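PDB 4S1H: pyridoxal kinase from Entamoeba histolytica, which probably phosphorylates pyridoxal to pyridoxal 5'-phosphate with ATP as phosphate donor, and is captured with ADP and magnesium bound. Local coordinates for residues A237-R240 / A241-L245. Residues are numbered along the deposited sequence; the frame is centred on the assembly and turned at random.
With ADP (adenosine-5'-diphosphate), chain C.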
loop_
_atom_site.group_PDB
_atom_site.type_symbol
_atom_site.label_atom_id
_atom_site.label_comp_id
_atom_site.label_asym_id
_atom_site.label_seq_id
_atom_site.Cartn_x
_atom_site.Cartn_y
_atom_site.Cartn_z
ATOM N N ALA A 237 9.138 16.367 -15.826
ATOM C CA ALA A 237 8.648 15.242 -15.015
ATOM C C ALA A 237 9.505 14.004 -15.265
ATOM O O ALA A 237 9.933 13.331 -14.343
ATOM C CB ALA A 237 7.171 14.945 -15.291
ATOM N N VAL A 238 9.811 13.749 -16.535
ATOM C CA VAL A 238 10.648 12.591 -16.866
ATOM C C VAL A 238 12.064 12.735 -16.275
ATOM O O VAL A 238 12.611 11.798 -15.663
ATOM C CB VAL A 238 10.769 12.392 -18.386
ATOM C CG1 VAL A 238 11.814 11.331 -18.737
ATOM C CG2 VAL A 238 9.427 12.004 -18.988
ATOM N N ASN A 239 12.649 13.924 -16.432
ATOM C CA ASN A 239 14.014 14.178 -15.944
ATOM C C ASN A 239 14.079 14.040 -14.427
ATOM O O ASN A 239 14.970 13.405 -13.892
ATOM C CB ASN A 239 14.476 15.559 -16.404
ATOM C CG ASN A 239 15.993 15.704 -16.422
ATOM O OD1 ASN A 239 16.720 15.077 -15.634
ATOM N ND2 ASN A 239 16.468 16.585 -17.265
ATOM N N ARG A 240 13.090 14.600 -13.727
ATOM C CA ARG A 240 13.047 14.461 -12.264
ATOM C C ARG A 240 12.908 13.007 -11.849
ATOM O O ARG A 240 13.571 12.546 -10.930
ATOM C CB ARG A 240 11.882 15.239 -11.672
ATOM C CG ARG A 240 12.053 16.732 -11.741
ATOM C CD ARG A 240 10.896 17.452 -11.049
ATOM N NE ARG A 240 10.991 18.887 -11.226
ATOM C CZ ARG A 240 10.189 19.796 -10.646
ATOM N NH1 ARG A 240 9.216 19.419 -9.841
ATOM N NH2 ARG A 240 10.388 21.089 -10.875
ATOM N N ALA A 241 12.051 12.273 -12.554
ATOM C CA ALA A 241 11.792 10.887 -12.238
ATOM C C ALA A 241 13.043 10.031 -12.456
ATOM O O ALA A 241 13.415 9.263 -11.566
ATOM C CB ALA A 241 10.600 10.352 -13.015
ATOM N N ILE A 242 13.737 10.230 -13.581
ATOM C CA ILE A 242 14.935 9.456 -13.874
ATOM C C ILE A 242 16.055 9.821 -12.913
ATOM O O ILE A 242 16.802 8.952 -12.471
ATOM C CB ILE A 242 15.381 9.684 -15.344
ATOM C CG1 ILE A 242 14.287 9.129 -16.269
ATOM C CG2 ILE A 242 16.795 9.161 -15.630
ATOM C CD1 ILE A 242 14.281 7.652 -16.534
ATOM N N SER A 243 16.125 11.094 -12.543
ATOM C CA SER A 243 17.109 11.578 -11.583
ATOM C C SER A 243 16.904 10.991 -10.221
ATOM O O SER A 243 17.861 10.504 -9.607
ATOM C CB SER A 243 17.155 13.111 -11.549
ATOM O OG SER A 243 17.522 13.614 -12.833
ATOM N N THR A 244 15.661 11.029 -9.739
ATOM C CA THR A 244 15.325 10.452 -8.442
ATOM C C THR A 244 15.599 8.950 -8.435
ATOM O O THR A 244 16.168 8.422 -7.483
ATOM C CB THR A 244 13.879 10.784 -8.086
ATOM O OG1 THR A 244 13.767 12.207 -7.954
ATOM C CG2 THR A 244 13.451 10.112 -6.782
ATOM N N LEU A 245 15.282 8.282 -9.540
ATOM C CA LEU A 245 15.567 6.845 -9.639
ATOM C C LEU A 245 17.059 6.523 -9.566
ATOM O O LEU A 245 17.457 5.538 -8.923
ATOM C CB LEU A 245 14.952 6.283 -10.919
ATOM C CG LEU A 245 14.662 4.788 -11.071
ATOM C CD1 LEU A 245 14.225 4.064 -9.811
ATOM C CD2 LEU A 245 13.595 4.632 -12.146
HETATM P PB ADP C . 11.421 -2.065 -16.219
HETATM O O1B ADP C . 12.344 -2.966 -17.006
HETATM O O2B ADP C . 11.303 -2.457 -14.755
HETATM O O3B ADP C . 10.136 -1.824 -16.950
HETATM P PA ADP C . 13.502 -0.160 -16.888
HETATM O O1A ADP C . 13.173 0.447 -18.226
HETATM O O2A ADP C . 14.483 -1.283 -16.814
HETATM O O3A ADP C . 12.129 -0.625 -16.163
HETATM O "O5'" ADP C . 13.984 0.973 -15.893
HETATM C "C5'" ADP C . 13.258 2.154 -15.623
HETATM C "C4'" ADP C . 14.267 3.231 -15.341
HETATM O "O4'" ADP C . 15.081 2.836 -14.236
HETATM C "C3'" ADP C . 15.222 3.425 -16.513
HETATM O "O3'" ADP C . 14.726 4.409 -17.427
HETATM C "C2'" ADP C . 16.490 3.827 -15.824
HETATM O "O2'" ADP C . 16.465 5.222 -15.553
HETATM C "C1'" ADP C . 16.454 3.089 -14.498
HETATM N N9 ADP C . 17.224 1.824 -14.461
HETATM C C8 ADP C . 16.788 0.558 -14.515
HETATM N N7 ADP C . 17.810 -0.328 -14.419
HETATM C C5 ADP C . 18.932 0.393 -14.291
HETATM C C6 ADP C . 20.376 0.101 -14.126
HETATM N N6 ADP C . 20.797 -1.180 -14.099
HETATM N N1 ADP C . 21.216 1.154 -14.032
HETATM C C2 ADP C . 20.779 2.444 -14.068
HETATM N N3 ADP C . 19.479 2.776 -14.206
HETATM C C4 ADP C . 18.539 1.807 -14.316
#
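Ile242 sits one helical turn beyond Val238 on helix 234-250, and the two side chains run alongside each other on one face of the helix. From CB, which rests 3.5 Å from Val238 O, the Ile242 side chain sends CG1 back beside its own backbone N (chi1 -65°). Ile242 CG1 thus passes 3.2 Å from Val238 O, the carbonyl that accepts the Ile242 N-H, and lies 4.1 Å from Val238 CG1. The tip, Ile242 CD1, ends 3.4 Å from ADP O3' and equally near O2', while CG2 approaches O2' more distantly. In this ribokinase-like fold the helix thereby lends an apolar wall to the ribose side of the nucleotide pocket; Leu245 continues it, with CD2 3.1 Å from ADP O4'. Around the helix, away from the nucleotide, Asn239 O accepts two bonds from Ser243, from its N and, at 2.8 Å, from its OG, which reach opposite faces of the carbonyl plane. Ser243 OG also accepts from Ser273 N, and Asn239 ND2 bonds Phe274 O, tying the helix to the loop that holds Ser273 and Phe274. Arg240 extends from CG to NE, pairing with Glu272 in a salt bridge and with Trp227 through a cation-pi contact.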